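Long-range contacts in bifunctional thiamine biosynthesis protein ThiDN (Methanocaldococcus jannaschii DSM 2661, PDB 2PHP), which probably phosphorylates hydroxymethylpyrimidine and its phosphate and, through the ThiN domain described here, condenses the pyrimidine diphosphate with thiazole phosphate into thiamine phosphate: residues K10-L15 against G69-G74; N36-L41 against K48-L53; I83-K88 against T129-T134; N90-A95 against L163-I168. One frame throughout, in Å; residues are numbered along the deposited sequence.

Contact 1. Residues K10-L15 against G69-G74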
loop_
_atom_site.group_PDB
_atom_site.type_symbol
_atom_site.label_atom_id
_atom_site.label_comp_id
_atom_site.label_asym_id
_atom_site.label_seq_id
_atom_site.Cartn_x
_atom_site.Cartn_y
_atom_site.Cartn_z
ATOM N N LYS B 10 13.154 21.014 -1.179
ATOM C CA LYS B 10 13.308 20.957 -2.624
ATOM C C LYS B 10 13.585 19.531 -3.096
ATOM O O LYS B 10 12.995 19.062 -4.068
ATOM C CB LYS B 10 14.422 21.899 -3.087
ATOM C CG LYS B 10 14.636 21.911 -4.593
ATOM C CD LYS B 10 13.483 22.594 -5.311
ATOM C CE LYS B 10 13.699 22.606 -6.816
ATOM N NZ LYS B 10 12.577 23.273 -7.533
ATOM N N VAL B 11 14.487 18.841 -2.402
ATOM C CA VAL B 11 14.834 17.465 -2.750
ATOM C C VAL B 11 13.624 16.534 -2.632
ATOM O O VAL B 11 13.355 15.733 -3.532
ATOM C CB VAL B 11 15.970 16.932 -1.847
ATOM C CG1 VAL B 11 16.133 15.421 -2.030
ATOM C CG2 VAL B 11 17.282 17.643 -2.187
ATOM N N ILE B 12 12.901 16.629 -1.521
ATOM C CA ILE B 12 11.720 15.796 -1.327
ATOM C C ILE B 12 10.697 16.063 -2.434
ATOM O O ILE B 12 10.086 15.130 -2.948
ATOM C CB ILE B 12 11.059 16.053 0.046
ATOM C CG1 ILE B 12 11.981 15.565 1.171
ATOM C CG2 ILE B 12 9.687 15.375 0.103
ATOM C CD1 ILE B 12 12.360 14.109 1.093
ATOM N N LYS B 13 10.518 17.331 -2.802
ATOM C CA LYS B 13 9.568 17.682 -3.858
ATOM C C LYS B 13 9.992 17.133 -5.228
ATOM O O LYS B 13 9.145 16.708 -6.020
ATOM C CB LYS B 13 9.387 19.204 -3.965
ATOM C CG LYS B 13 8.543 19.838 -2.877
ATOM C CD LYS B 13 8.177 21.280 -3.237
ATOM C CE LYS B 13 7.600 22.008 -2.026
ATOM N NZ LYS B 13 7.668 23.484 -2.155
ATOM N N ASN B 14 11.295 17.143 -5.507
ATOM C CA ASN B 14 11.791 16.638 -6.782
ATOM C C ASN B 14 11.571 15.134 -6.873
ATOM O O ASN B 14 11.083 14.631 -7.880
ATOM C CB ASN B 14 13.278 16.954 -6.954
ATOM C CG ASN B 14 13.533 18.425 -7.160
ATOM O OD1 ASN B 14 12.684 19.140 -7.700
ATOM N ND2 ASN B 14 14.711 18.889 -6.750
ATOM N N LEU B 15 11.930 14.421 -5.812
ATOM C CA LEU B 15 11.751 12.971 -5.779
ATOM C C LEU B 15 10.275 12.596 -5.905
ATOM O O LEU B 15 9.916 11.680 -6.652
ATOM C CB LEU B 15 12.323 12.396 -4.481
ATOM C CG LEU B 15 13.840 12.197 -4.511
ATOM C CD1 LEU B 15 14.392 12.006 -3.110
ATOM C CD2 LEU B 15 14.144 10.997 -5.393
ATOM N N GLY B 69 7.232 1.860 -0.051
ATOM C CA GLY B 69 7.911 2.675 0.940
ATOM C C GLY B 69 7.695 4.173 0.796
ATOM O O GLY B 69 6.905 4.627 -0.041
ATOM N N ASP B 70 8.408 4.940 1.616
ATOM C CA ASP B 70 8.301 6.393 1.617
ATOM C C ASP B 70 9.632 7.022 1.265
ATOM O O ASP B 70 10.676 6.376 1.343
ATOM C CB ASP B 70 7.892 6.897 3.005
ATOM C CG ASP B 70 6.682 6.177 3.548
ATOM O OD1 ASP B 70 5.632 6.185 2.871
ATOM O OD2 ASP B 70 6.787 5.602 4.651
ATOM N N ILE B 71 9.590 8.295 0.887
ATOM C CA ILE B 71 10.810 8.997 0.564
ATOM C C ILE B 71 11.353 9.573 1.855
ATOM O O ILE B 71 10.679 10.337 2.533
ATOM C CB ILE B 71 10.562 10.123 -0.434
ATOM C CG1 ILE B 71 10.171 9.518 -1.776
ATOM C CG2 ILE B 71 11.806 10.973 -0.572
ATOM C CD1 ILE B 71 9.828 10.538 -2.835
ATOM N N GLU B 72 12.573 9.183 2.192
ATOM C CA GLU B 72 13.203 9.652 3.403
ATOM C C GLU B 72 14.709 9.756 3.202
ATOM O O GLU B 72 15.303 8.984 2.432
ATOM C CB GLU B 72 12.902 8.682 4.547
ATOM C CG GLU B 72 11.417 8.513 4.829
ATOM C CD GLU B 72 10.993 9.173 6.129
ATOM O OE1 GLU B 72 11.318 10.367 6.328
ATOM O OE2 GLU B 72 10.331 8.483 6.937
ATOM N N PHE B 73 15.319 10.716 3.895
ATOM C CA PHE B 73 16.757 10.898 3.831
ATOM C C PHE B 73 17.437 9.733 4.540
ATOM O O PHE B 73 16.954 9.247 5.560
ATOM C CB PHE B 73 17.157 12.216 4.501
ATOM C CG PHE B 73 17.021 13.394 3.606
ATOM C CD1 PHE B 73 18.059 13.749 2.747
ATOM C CD2 PHE B 73 15.828 14.115 3.562
ATOM C CE1 PHE B 73 17.911 14.799 1.853
ATOM C CE2 PHE B 73 15.669 15.166 2.667
ATOM C CZ PHE B 73 16.711 15.512 1.812
ATOM N N GLY B 74 18.565 9.295 3.995
ATOM C CA GLY B 74 19.282 8.191 4.589
ATOM C C GLY B 74 18.676 6.849 4.252
ATOM O O GLY B 74 19.162 5.821 4.697
#

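Contact 2. Residues N36-L41 against K48-L53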
loop_
_atom_site.group_PDB
_atom_site.type_symbol
_atom_site.label_atom_id
_atom_site.label_comp_id
_atom_site.label_asym_id
_atom_site.label_seq_id
_atom_site.Cartn_x
_atom_site.Cartn_y
_atom_site.Cartn_z
ATOM N N ASN B 36 15.402 1.855 -7.362
ATOM C CA ASN B 36 15.188 2.903 -6.375
ATOM C C ASN B 36 15.650 4.191 -7.036
ATOM O O ASN B 36 16.415 4.160 -8.003
ATOM C CB ASN B 36 15.989 2.650 -5.092
ATOM C CG ASN B 36 15.419 3.418 -3.888
ATOM O OD1 ASN B 36 14.614 4.349 -4.044
ATOM N ND2 ASN B 36 15.839 3.032 -2.688
ATOM N N ILE B 37 15.162 5.319 -6.549
ATOM C CA ILE B 37 15.562 6.603 -7.100
ATOM C C ILE B 37 15.949 7.477 -5.908
ATOM O O ILE B 37 15.245 7.507 -4.889
ATOM C CB ILE B 37 14.418 7.242 -7.936
ATOM C CG1 ILE B 37 14.910 8.540 -8.589
ATOM C CG2 ILE B 37 13.202 7.479 -7.068
ATOM C CD1 ILE B 37 14.011 9.057 -9.684
ATOM N N ALA B 38 17.082 8.159 -6.038
ATOM C CA ALA B 38 17.608 8.996 -4.974
ATOM C C ALA B 38 18.099 10.356 -5.455
ATOM O O ALA B 38 18.475 10.537 -6.620
ATOM C CB ALA B 38 18.745 8.271 -4.270
ATOM N N GLU B 39 18.100 11.311 -4.534
ATOM C CA GLU B 39 18.566 12.656 -4.834
ATOM C C GLU B 39 19.186 13.213 -3.564
ATOM O O GLU B 39 18.678 12.993 -2.456
ATOM C CB GLU B 39 17.412 13.547 -5.290
ATOM C CG GLU B 39 17.873 14.892 -5.865
ATOM C CD GLU B 39 16.714 15.767 -6.330
ATOM O OE1 GLU B 39 15.883 15.287 -7.139
ATOM O OE2 GLU B 39 16.633 16.941 -5.896
ATOM N N SER B 40 20.291 13.931 -3.728
ATOM C CA SER B 40 20.989 14.504 -2.592
ATOM C C SER B 40 20.916 16.016 -2.564
ATOM O O SER B 40 20.530 16.670 -3.544
ATOM C CB SER B 40 22.464 14.130 -2.639
ATOM O OG SER B 40 23.111 14.875 -3.659
ATOM N N LEU B 41 21.301 16.558 -1.415
ATOM C CA LEU B 41 21.383 17.995 -1.236
ATOM C C LEU B 41 22.705 18.318 -1.935
ATOM O O LEU B 41 23.514 17.416 -2.204
ATOM C CB LEU B 41 21.503 18.330 0.250
ATOM C CG LEU B 41 20.274 18.202 1.147
ATOM C CD1 LEU B 41 20.715 18.227 2.614
ATOM C CD2 LEU B 41 19.298 19.338 0.842
ATOM N N LYS B 48 23.290 10.271 4.555
ATOM C CA LYS B 48 22.212 10.912 5.301
ATOM C C LYS B 48 21.702 12.158 4.571
ATOM O O LYS B 48 20.582 12.599 4.804
ATOM C CB LYS B 48 22.684 11.311 6.698
ATOM C CG LYS B 48 23.103 10.161 7.592
ATOM C CD LYS B 48 21.933 9.266 7.925
ATOM C CE LYS B 48 22.025 8.738 9.360
ATOM N NZ LYS B 48 23.326 8.080 9.679
ATOM N N ASP B 49 22.527 12.730 3.700
ATOM C CA ASP B 49 22.115 13.898 2.940
ATOM C C ASP B 49 21.450 13.450 1.644
ATOM O O ASP B 49 21.184 14.264 0.769
ATOM C CB ASP B 49 23.315 14.794 2.608
ATOM C CG ASP B 49 23.888 15.499 3.833
ATOM O OD1 ASP B 49 23.210 15.547 4.881
ATOM O OD2 ASP B 49 25.021 16.022 3.735
ATOM N N VAL B 50 21.180 12.150 1.529
ATOM C CA VAL B 50 20.548 11.599 0.326
ATOM C C VAL B 50 19.184 10.995 0.639
ATOM O O VAL B 50 19.061 10.195 1.567
ATOM C CB VAL B 50 21.425 10.491 -0.306
ATOM C CG1 VAL B 50 20.799 10.012 -1.615
ATOM C CG2 VAL B 50 22.837 11.011 -0.535
ATOM N N ALA B 51 18.162 11.366 -0.132
ATOM C CA ALA B 51 16.815 10.817 0.085
ATOM C C ALA B 51 16.408 9.827 -1.007
ATOM O O ALA B 51 16.804 9.966 -2.171
ATOM C CB ALA B 51 15.792 11.938 0.166
ATOM N N ALA B 52 15.609 8.834 -0.619
ATOM C CA ALA B 52 15.131 7.809 -1.549
ATOM C C ALA B 52 14.038 6.951 -0.909
ATOM O O ALA B 52 13.662 7.187 0.237
ATOM C CB ALA B 52 16.290 6.934 -1.981
ATOM N N LEU B 53 13.537 5.954 -1.639
ATOM C CA LEU B 53 12.488 5.078 -1.116
ATOM C C LEU B 53 13.017 4.177 -0.020
ATOM O O LEU B 53 14.132 3.686 -0.107
ATOM C CB LEU B 53 11.897 4.207 -2.232
ATOM C CG LEU B 53 11.125 4.957 -3.316
ATOM C CD1 LEU B 53 10.723 4.020 -4.434
ATOM C CD2 LEU B 53 9.909 5.604 -2.699
#

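Contact 3. Residues I83-K88 against T129-T134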
loop_
_atom_site.group_PDB
_atom_site.type_symbol
_atom_site.label_atom_id
_atom_site.label_comp_id
_atom_site.label_asym_id
_atom_site.label_seq_id
_atom_site.Cartn_x
_atom_site.Cartn_y
_atom_site.Cartn_z
ATOM N N ILE B 83 25.959 8.535 -5.967
ATOM C CA ILE B 83 25.821 9.986 -6.063
ATOM C C ILE B 83 26.993 10.741 -5.429
ATOM O O ILE B 83 27.553 11.646 -6.042
ATOM C CB ILE B 83 24.496 10.460 -5.430
ATOM C CG1 ILE B 83 23.323 9.850 -6.209
ATOM C CG2 ILE B 83 24.426 11.990 -5.447
ATOM C CD1 ILE B 83 21.973 10.003 -5.551
ATOM N N LEU B 84 27.365 10.377 -4.207
ATOM C CA LEU B 84 28.483 11.045 -3.554
ATOM C C LEU B 84 29.778 10.856 -4.329
ATOM O O LEU B 84 30.625 11.750 -4.349
ATOM C CB LEU B 84 28.651 10.547 -2.118
ATOM C CG LEU B 84 27.784 11.296 -1.100
ATOM C CD1 LEU B 84 26.310 11.105 -1.437
ATOM C CD2 LEU B 84 28.090 10.797 0.303
ATOM N N SER B 85 29.938 9.700 -4.971
ATOM C CA SER B 85 31.141 9.446 -5.761
ATOM C C SER B 85 31.143 10.317 -7.019
ATOM O O SER B 85 32.134 10.974 -7.334
ATOM C CB SER B 85 31.230 7.971 -6.167
ATOM O OG SER B 85 31.513 7.138 -5.056
ATOM N N ALA B 86 30.028 10.321 -7.740
ATOM C CA ALA B 86 29.929 11.107 -8.961
ATOM C C ALA B 86 30.032 12.605 -8.696
ATOM O O ALA B 86 30.568 13.348 -9.526
ATOM C CB ALA B 86 28.620 10.796 -9.682
ATOM N N SER B 87 29.526 13.053 -7.549
ATOM C CA SER B 87 29.563 14.476 -7.225
ATOM C C SER B 87 30.992 15.011 -7.131
ATOM O O SER B 87 31.217 16.210 -7.290
ATOM C CB SER B 87 28.801 14.765 -5.920
ATOM O OG SER B 87 29.454 14.221 -4.788
ATOM N N LYS B 88 31.951 14.122 -6.877
ATOM C CA LYS B 88 33.362 14.504 -6.784
ATOM C C LYS B 88 33.886 14.946 -8.153
ATOM O O LYS B 88 34.890 15.660 -8.248
ATOM C CB LYS B 88 34.205 13.329 -6.274
ATOM C CG LYS B 88 33.883 12.886 -4.846
ATOM C CD LYS B 88 34.123 14.011 -3.852
ATOM C CE LYS B 88 33.856 13.580 -2.406
ATOM N NZ LYS B 88 34.176 14.678 -1.426
ATOM N N THR B 129 32.348 -1.526 -3.837
ATOM C CA THR B 129 32.106 -1.702 -5.261
ATOM C C THR B 129 31.484 -0.462 -5.903
ATOM O O THR B 129 31.924 -0.024 -6.964
ATOM C CB THR B 129 31.157 -2.882 -5.539
ATOM O OG1 THR B 129 31.604 -4.044 -4.832
ATOM C CG2 THR B 129 31.118 -3.185 -7.036
HETATM N N MSE B 130 30.458 0.098 -5.263
HETATM C CA MSE B 130 29.776 1.266 -5.825
HETATM C C MSE B 130 30.596 2.547 -5.866
HETATM O O MSE B 130 30.447 3.348 -6.787
HETATM C CB MSE B 130 28.460 1.521 -5.087
HETATM C CG MSE B 130 27.379 0.473 -5.363
HETATM SE SE MSE B 130 26.886 0.316 -7.267
HETATM C CE MSE B 130 28.073 -1.154 -7.721
ATOM N N GLU B 131 31.464 2.752 -4.880
ATOM C CA GLU B 131 32.286 3.962 -4.870
ATOM C C GLU B 131 33.395 3.815 -5.911
ATOM O O GLU B 131 33.626 4.703 -6.735
ATOM C CB GLU B 131 32.889 4.180 -3.480
ATOM C CG GLU B 131 31.893 3.983 -2.357
ATOM C CD GLU B 131 32.465 4.287 -0.985
ATOM O OE1 GLU B 131 33.649 3.966 -0.737
ATOM O OE2 GLU B 131 31.715 4.834 -0.147
ATOM N N TRP B 132 34.065 2.672 -5.872
ATOM C CA TRP B 132 35.151 2.384 -6.790
ATOM C C TRP B 132 34.692 2.330 -8.249
ATOM O O TRP B 132 35.326 2.919 -9.130
ATOM C CB TRP B 132 35.802 1.054 -6.404
ATOM C CG TRP B 132 36.689 0.514 -7.461
ATOM C CD1 TRP B 132 37.985 0.868 -7.709
ATOM C CD2 TRP B 132 36.321 -0.418 -8.483
ATOM N NE1 TRP B 132 38.443 0.212 -8.829
ATOM C CE2 TRP B 132 37.444 -0.583 -9.321
ATOM C CE3 TRP B 132 35.149 -1.131 -8.768
ATOM C CZ2 TRP B 132 37.427 -1.432 -10.436
ATOM C CZ3 TRP B 132 35.133 -1.976 -9.876
ATOM C CH2 TRP B 132 36.266 -2.119 -10.696
ATOM N N GLY B 133 33.600 1.613 -8.496
ATOM C CA GLY B 133 33.084 1.484 -9.850
ATOM C C GLY B 133 32.658 2.805 -10.460
ATOM O O GLY B 133 32.894 3.060 -11.643
ATOM N N THR B 134 32.012 3.644 -9.655
ATOM C CA THR B 134 31.564 4.943 -10.133
ATOM C C THR B 134 32.792 5.781 -10.476
ATOM O O THR B 134 32.850 6.412 -11.533
ATOM C CB THR B 134 30.727 5.675 -9.064
ATOM O OG1 THR B 134 29.525 4.934 -8.809
ATOM C CG2 THR B 134 30.365 7.081 -9.534
#

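Contact 4. Residues N90-A95 against L163-I168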
loop_
_atom_site.group_PDB
_atom_site.type_symbol
_atom_site.label_atom_id
_atom_site.label_comp_id
_atom_site.label_asym_id
_atom_site.label_seq_id
_atom_site.Cartn_x
_atom_site.Cartn_y
_atom_site.Cartn_z
ATOM N N ASN B 90 31.484 16.085 -10.664
ATOM C CA ASN B 90 30.587 17.165 -11.055
ATOM C C ASN B 90 29.578 17.366 -9.921
ATOM O O ASN B 90 28.593 16.635 -9.818
ATOM C CB ASN B 90 29.858 16.807 -12.357
ATOM C CG ASN B 90 28.902 17.899 -12.811
ATOM O OD1 ASN B 90 28.738 18.907 -12.131
ATOM N ND2 ASN B 90 28.264 17.698 -13.963
ATOM N N PRO B 91 29.803 18.376 -9.066
ATOM C CA PRO B 91 28.899 18.643 -7.945
ATOM C C PRO B 91 27.463 18.950 -8.360
ATOM O O PRO B 91 26.579 19.014 -7.510
ATOM C CB PRO B 91 29.571 19.816 -7.233
ATOM C CG PRO B 91 30.190 20.564 -8.365
ATOM C CD PRO B 91 30.804 19.451 -9.193
ATOM N N GLU B 92 27.231 19.132 -9.657
ATOM C CA GLU B 92 25.887 19.412 -10.153
ATOM C C GLU B 92 25.032 18.144 -10.181
ATOM O O GLU B 92 23.810 18.213 -10.237
ATOM C CB GLU B 92 25.935 19.995 -11.571
ATOM C CG GLU B 92 25.937 21.514 -11.654
ATOM C CD GLU B 92 25.758 22.011 -13.087
ATOM O OE1 GLU B 92 25.643 23.239 -13.274
ATOM O OE2 GLU B 92 25.733 21.182 -14.024
ATOM N N ILE B 93 25.681 16.988 -10.158
ATOM C CA ILE B 93 24.969 15.709 -10.193
ATOM C C ILE B 93 24.494 15.296 -8.790
ATOM O O ILE B 93 25.300 14.939 -7.936
ATOM C CB ILE B 93 25.881 14.619 -10.793
ATOM C CG1 ILE B 93 26.246 15.000 -12.232
ATOM C CG2 ILE B 93 25.187 13.259 -10.768
ATOM C CD1 ILE B 93 25.040 15.088 -13.175
ATOM N N ARG B 94 23.181 15.350 -8.565
ATOM C CA ARG B 94 22.607 15.000 -7.264
ATOM C C ARG B 94 21.616 13.826 -7.284
ATOM O O ARG B 94 21.095 13.450 -6.235
ATOM C CB ARG B 94 21.899 16.224 -6.660
ATOM C CG ARG B 94 22.785 17.451 -6.534
ATOM C CD ARG B 94 22.039 18.645 -5.948
ATOM N NE ARG B 94 20.974 19.150 -6.820
ATOM C CZ ARG B 94 19.680 18.904 -6.645
ATOM N NH1 ARG B 94 19.282 18.161 -5.626
ATOM N NH2 ARG B 94 18.782 19.397 -7.492
ATOM N N ALA B 95 21.360 13.238 -8.450
ATOM C CA ALA B 95 20.388 12.145 -8.517
ATOM C C ALA B 95 20.778 10.930 -9.344
ATOM O O ALA B 95 21.561 11.022 -10.299
ATOM C CB ALA B 95 19.044 12.683 -9.008
ATOM N N LEU B 163 22.075 8.816 -14.235
ATOM C CA LEU B 163 22.400 9.941 -13.357
ATOM C C LEU B 163 21.905 11.263 -13.940
ATOM O O LEU B 163 21.616 11.354 -15.134
ATOM C CB LEU B 163 23.920 10.023 -13.133
ATOM C CG LEU B 163 24.649 8.813 -12.527
ATOM C CD1 LEU B 163 24.761 7.704 -13.557
ATOM C CD2 LEU B 163 26.047 9.216 -12.077
ATOM N N GLY B 164 21.817 12.288 -13.098
ATOM C CA GLY B 164 21.350 13.584 -13.561
ATOM C C GLY B 164 21.431 14.635 -12.473
ATOM O O GLY B 164 21.851 14.339 -11.352
ATOM N N ARG B 165 21.025 15.860 -12.800
ATOM C CA ARG B 165 21.073 16.965 -11.845
ATOM C C ARG B 165 20.086 16.792 -10.697
ATOM O O ARG B 165 20.388 17.148 -9.555
ATOM C CB ARG B 165 20.837 18.296 -12.569
ATOM C CG ARG B 165 21.919 18.607 -13.598
ATOM C CD ARG B 165 22.198 20.093 -13.717
ATOM N NE ARG B 165 22.640 20.456 -15.059
ATOM C CZ ARG B 165 22.069 20.020 -16.181
ATOM N NH1 ARG B 165 21.018 19.203 -16.127
ATOM N NH2 ARG B 165 22.558 20.383 -17.362
ATOM N N ASP B 166 18.906 16.261 -11.004
ATOM C CA ASP B 166 17.893 15.992 -9.988
ATOM C C ASP B 166 17.036 14.811 -10.423
ATOM O O ASP B 166 17.115 14.361 -11.573
ATOM C CB ASP B 166 17.015 17.221 -9.708
ATOM C CG ASP B 166 16.338 17.760 -10.948
ATOM O OD1 ASP B 166 15.712 16.972 -11.697
ATOM O OD2 ASP B 166 16.423 18.987 -11.160
ATOM N N ALA B 167 16.224 14.308 -9.498
ATOM C CA ALA B 167 15.386 13.147 -9.765
ATOM C C ALA B 167 14.480 13.275 -10.989
ATOM O O ALA B 167 14.266 12.296 -11.703
ATOM C CB ALA B 167 14.549 12.812 -8.526
ATOM N N ILE B 168 13.943 14.468 -11.221
ATOM C CA ILE B 168 13.057 14.680 -12.356
ATOM C C ILE B 168 13.820 14.534 -13.664
ATOM O O ILE B 168 13.319 13.950 -14.623
ATOM C CB ILE B 168 12.401 16.075 -12.317
ATOM C CG1 ILE B 168 11.633 16.254 -11.003
ATOM C CG2 ILE B 168 11.446 16.228 -13.504
ATOM C CD1 ILE B 168 11.005 17.631 -10.818
HETATM O O HOH W 1 16.020 20.754 -8.330
#

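Contact 1. Residues K10-L15 against G69-G74
Helix-on-sheet packing joins helix 8-22 to strand 71-73, the outermost strand, within this chain, of the main sheet of this ThiN domain. Val11, Ile12 and Leu15 of the helix meet Ile71 and Phe73 of the strand, and every contact between them is apolar. Ile71 enters between Ile12 and Leu15. With chi1 at -68°, its CG2 branch is directed at Ile12 and lies 3.6 Å from CD1 of that residue; the two side chains pass pointing opposite ways. The other branch of Ile71 reaches further toward the helix, and its CD1 is 3.5 Å from CB of Leu15. CD1 of Leu15 comes back over CG2 of Ile71 at 3.8 Å. The Phe73 ring meets the helix with its far end: CZ is 3.9 Å from CG1 of Val11, and CE2 is 3.8 Å from CD1 of Ile12. Both methyls approach the ring obliquely. Ile12 CD1 thus touches both strand side chains. Lys8 adds a cation-pi contact to Phe73. Tyr17 of a second subunit packs on Ile12, so the contact adjoins a subunit interface. Strand 50-53 runs beside strand 71-73, and its Ala51 touches Val11, Leu15 and Phe73.

Contact 2. Residues N36-L41 against K48-L53
Asn36 meets Leu53 with both ends of its amide. CG stands anti to the backbone N (chi1 -159°), which carries the amide across to the backbone of Leu53. OD1 accepts from Leu53 N at 3.1 Å, in the carbonyl plane and on a lone pair. ND2 donates to Leu53 O at 3.2 Å, with the acceptor 19° out of the amide plane. OD1 also takes the N-H of Ile37, so two donors grip it and hold the amide in place. Ala38 CB packs on CB of Ala52 at 3.6 Å and on CG1 of Val50, on the sheet face covered by helix 77-87. Glu39 forms the antiparallel hydrogen-bonded pair with Ala51: Glu39 N to Ala51 O is 3.0 Å, and Ala51 N to Glu39 O is 2.9 Å. Its side chain leaves on the other face, where Ala167 N, Asn14 and Arg94 bind the carboxylate. Ser40 sits opposite Val50 in a non-hydrogen-bonded pair, with its CB against CG2 of Val50. Leu41 N closes the ladder on Asp49 O at 3.2 Å. This is a beta hairpin whose far end is tied by a side-chain amide acting as a backbone mimic. The buried Glu39 is probably kept ionised by the Arg94 guanidinium, with the N-H at the start of helix 167-185 adding to the effect.

Contact 3. Residues I83-K88 against T129-T134
Ser85 turns OG anti to its carbonyl carbon (chi1 -71°), and this sets the hydroxyl against Glu131. Thr134 has its methyl CG2 anti to the backbone N and OG1 beside that N (chi1 -64°). The methyl therefore faces Ser85, while the hydroxyl turns back into its own helix. Ser85 OG lies 3.3 Å from CA of Glu131 and 3.6 Å from its CB. This OG is hydrogen-bonded to Lys81 O, one turn earlier in its own helix. CB of Ser85 rests on CG2 of Thr134 at 3.6 Å. The same methyl is 3.7 Å from Ala86 N and 4.1 Å from Ala86 CB, so it touches both the backbone N and the methyl of Ala86. Thr134 OG1 donates to Met130 O at 2.7 Å, nearly straight in line with the carbonyl, and so spends its polar group inside its helix. Small side chains line the contact, and the segment axes are 8.7 Å apart. No hydrogen bond crosses between them. The segments run in roughly the same direction, 28° apart. Ile82 of helix 77-87 also touches Thr134, and Met130, a selenomethionine, packs on His78, Lys81 and Ile82. On its other side, Ile83 of helix 77-87 rests on Ala38, Ser40 and Val50, so this helix lies between helix 129-141 and strands 37-40 and 50-53.

Contact 4. Residues N90-A95 against L163-I168
Arg94 lays its side chain over the carbonyl of Arg165 and toward the side chain of Asp166. Its CB is 3.4 Å from Arg165 O, and CG passes the same oxygen less closely. The chain bends at chi3 (-66°), which folds the guanidinium back over that carbonyl. Arg165 O sits 3.1 Å above one face of the group, offset toward its rim, and the angles at NE and NH2 are too poor for a hydrogen bond. At the tip, NH2 lies 3.6 Å from CB of Asp166, and a water links NH2 weakly to Asp166 OD2. NH1 turns elsewhere, to Glu39 OE2 and Ser40 O. In the backbone, Arg94 and Ala95 both face Gly164, which makes a classic beta bulge where strand 95-100 begins beside the end of strand 159-164. Ala95 and Gly164 exchange two backbone bonds, Ala95 N to Gly164 O and Gly164 N to Ala95 O, each 3.1 Å. Arg94 N adds only weak bonds to Gly164 O and Arg165 O. Ala95 CB presses on Ala167 N at 3.3 Å, where helix 167-185 starts with Asp166 as N-cap, its OD1 bonded to Glu169 N. Before the bulge, a type I turn from Asn90 to Ile93 brings Glu92 alongside Arg165. Glu92 OE2 meets Arg165 NE at 3.3 Å, near the guanidinium plane, in a weakly bonded salt bridge. Arg165 forms another salt bridge, NH1 to Glu169 OE2.

Overall arrangement
Contacts 1, 2 and 4 all reach the same mixed sheet, in which strands 71-73, 50-53, 37-40, 95-100 and 159-164 lie in that order. Contact 1 encloses contact 2 along the chain, and their centres are about 6 Å apart. Contacts 3 and 4 come later and cross along the chain, their segments alternating. Helices 8-22 and 167-185 pack on one face of the sheet, and helix 77-87 on the other. Contact 3 adds helix 129-141 beyond helix 77-87, with its centre about 20 Å from that of contact 1. Contacts 2 and 4 touch through Glu39 and Ala167. Contacts 1, 3 and 4 join distant parts of this layered ThiN domain, while contact 2 is a local hairpin.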